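Long-range contact in xylanase inhibitor TL-XI (Triticum aestivum, PDB 3G7M), which inhibits xylanases noncompetitively as a small thaumatin-like protein of wheat, probably as part of plant defence: residues G99-L104 and V130-A135. The protein carries 4 engineered substitutions. Sequence-based numbering, arbitrary orientation.
Sequences GVTSTL and VVQPYA
Val100 and Tyr134 carry this contact, joined through both backbone and side chain. The backbone N of Val100 donates to the carbonyl O of Tyr134 across 3.3 Å, and Val100 CG1 packs 3.7 Å from ring atoms CD2 and CE2 of Tyr134. The two side chains extend alongside each other from neighbouring backbones. CG of Tyr134 is anti to the backbone N (chi1 -179°), and this places the ring beside Val100, while the carbonyl O of Val100 sits in the ring plane at its edge, 3.5 Å from CD2. That same oxygen accepts from Gln132: it lies close to the amide plane of the glutamine, while NE2, 3.2 Å away, stands above the plane of the Val100 carbonyl. The glutamine chain bends at chi2 (-66°), bringing its amide back to its own backbone, so that OE1 accepts from the backbone N of Tyr134 at 2.9 Å, the donor standing well above the plane of the side-chain carbonyl. With OE1 engaged there and NE2 bonded to both Val100 O and Asp129, the amide is gripped at both ends, which is likely to restrict its rotation. Asp129 also bonds Thr101 OG1, which closes an ST turn by accepting from the backbone N of Thr103. Farther out, the tyrosine hydroxyl bonds the backbone O of Pro122, and Leu121 packs against both Val100 and the ring. With an alanine at Tyr134, Val100 CG1 would probably lose its aromatic neighbour and the Pro122 carbonyl its hydroxyl partner. Next along, Gly99 and Ala135 form an antiparallel non-hydrogen-bonded pair, with Ala135 CB 3.7 Å from Gly99 CA. The loop, with its cis peptide between Gln132 and Pro133, leads into strand 135-139, the edge strand that pairs with 95-101 in the antiparallel sheet of this thaumatin-like beta-sandwich.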
loop_
_atom_site.group_PDB
_atom_site.type_symbol
_atom_site.label_atom_id
_atom_site.label_comp_id
_atom_site.label_asym_id
_atom_site.label_seq_id
_atom_site.Cartn_x
_atom_site.Cartn_y
_atom_site.Cartn_z
ATOM N N GLY A 99 -0.973 -6.864 -6.841
ATOM C CA GLY A 99 0.365 -7.455 -6.852
ATOM C C GLY A 99 1.265 -6.752 -5.869
ATOM O O GLY A 99 0.931 -5.684 -5.364
ATOM N N VAL A 100 2.407 -7.353 -5.572
ATOM C CA VAL A 100 3.237 -6.834 -4.511
ATOM C C VAL A 100 4.629 -7.278 -4.803
ATOM O O VAL A 100 4.828 -8.314 -5.427
ATOM C CB VAL A 100 2.736 -7.356 -3.089
ATOM C CG1 VAL A 100 2.871 -8.893 -2.955
ATOM C CG2 VAL A 100 3.410 -6.596 -1.889
ATOM N N THR A 101 5.596 -6.490 -4.349
ATOM C CA THR A 101 7.019 -6.875 -4.391
ATOM C C THR A 101 7.779 -6.534 -3.118
ATOM O O THR A 101 7.454 -5.582 -2.433
ATOM C CB THR A 101 7.729 -6.216 -5.565
ATOM O OG1 THR A 101 9.127 -6.586 -5.529
ATOM C CG2 THR A 101 7.598 -4.700 -5.506
ATOM N N SER A 102 8.803 -7.308 -2.806
ATOM C CA SER A 102 9.717 -6.945 -1.726
ATOM C C SER A 102 11.158 -7.171 -2.225
ATOM O O SER A 102 12.064 -7.537 -1.476
ATOM C CB SER A 102 9.373 -7.716 -0.460
ATOM O OG SER A 102 9.593 -9.087 -0.673
ATOM N N THR A 103 11.362 -6.933 -3.513
ATOM C CA THR A 103 12.670 -7.091 -4.077
ATOM C C THR A 103 13.096 -5.833 -4.810
ATOM O O THR A 103 14.294 -5.498 -4.837
ATOM C CB THR A 103 12.742 -8.333 -4.981
ATOM O OG1 THR A 103 11.994 -9.383 -4.368
ATOM C CG2 THR A 103 14.201 -8.826 -5.180
ATOM N N LEU A 104 12.129 -5.134 -5.402
ATOM C CA LEU A 104 12.435 -4.007 -6.289
ATOM C C LEU A 104 12.984 -2.813 -5.526
ATOM O O LEU A 104 13.973 -2.188 -5.970
ATOM C CB LEU A 104 11.211 -3.612 -7.112
ATOM C CG LEU A 104 11.270 -2.232 -7.766
ATOM C CD1 LEU A 104 12.270 -2.208 -8.910
ATOM C CD2 LEU A 104 9.888 -1.781 -8.234
ATOM N N VAL A 130 9.045 -14.164 -6.423
ATOM C CA VAL A 130 10.077 -14.880 -7.142
ATOM C C VAL A 130 10.301 -14.207 -8.499
ATOM O O VAL A 130 11.440 -14.025 -8.927
ATOM C CB VAL A 130 9.681 -16.358 -7.311
ATOM C CG1 VAL A 130 10.664 -17.085 -8.201
ATOM C CG2 VAL A 130 9.622 -17.036 -5.950
ATOM N N VAL A 131 9.201 -13.830 -9.158
ATOM C CA VAL A 131 9.237 -13.137 -10.443
ATOM C C VAL A 131 7.919 -12.402 -10.579
ATOM O O VAL A 131 6.902 -12.882 -10.115
ATOM C CB VAL A 131 9.422 -14.139 -11.652
ATOM C CG1 VAL A 131 8.152 -14.983 -11.914
ATOM C CG2 VAL A 131 9.880 -13.393 -12.921
ATOM N N GLN A 132 7.929 -11.240 -11.212
ATOM C CA GLN A 132 6.694 -10.554 -11.530
ATOM C C GLN A 132 6.119 -11.103 -12.836
ATOM O O GLN A 132 6.877 -11.468 -13.736
ATOM C CB GLN A 132 6.958 -9.062 -11.647
ATOM C CG GLN A 132 7.337 -8.460 -10.346
ATOM C CD GLN A 132 6.213 -8.514 -9.364
ATOM O OE1 GLN A 132 5.059 -8.324 -9.718
ATOM N NE2 GLN A 132 6.537 -8.745 -8.115
ATOM N N PRO A 133 4.777 -11.108 -12.975
ATOM C CA PRO A 133 3.868 -10.471 -12.032
ATOM C C PRO A 133 3.492 -11.397 -10.915
ATOM O O PRO A 133 2.906 -12.454 -11.147
ATOM C CB PRO A 133 2.658 -10.120 -12.889
ATOM C CG PRO A 133 2.697 -11.097 -14.038
ATOM C CD PRO A 133 4.052 -11.723 -14.099
ATOM N N TYR A 134 3.846 -10.997 -9.707
ATOM C CA TYR A 134 3.426 -11.720 -8.534
ATOM C C TYR A 134 2.119 -11.067 -8.101
ATOM O O TYR A 134 2.106 -10.162 -7.244
ATOM C CB TYR A 134 4.507 -11.654 -7.440
ATOM C CG TYR A 134 4.207 -12.389 -6.157
ATOM C CD1 TYR A 134 4.050 -13.782 -6.138
ATOM C CD2 TYR A 134 4.102 -11.694 -4.953
ATOM C CE1 TYR A 134 3.790 -14.455 -4.939
ATOM C CE2 TYR A 134 3.832 -12.358 -3.752
ATOM C CZ TYR A 134 3.684 -13.731 -3.745
ATOM O OH TYR A 134 3.428 -14.356 -2.541
ATOM N N ALA A 135 1.012 -11.523 -8.697
ATOM C CA ALA A 135 -0.275 -10.874 -8.494
ATOM C C ALA A 135 -1.380 -11.877 -8.575
ATOM O O ALA A 135 -1.202 -12.929 -9.157
ATOM C CB ALA A 135 -0.486 -9.796 -9.546
#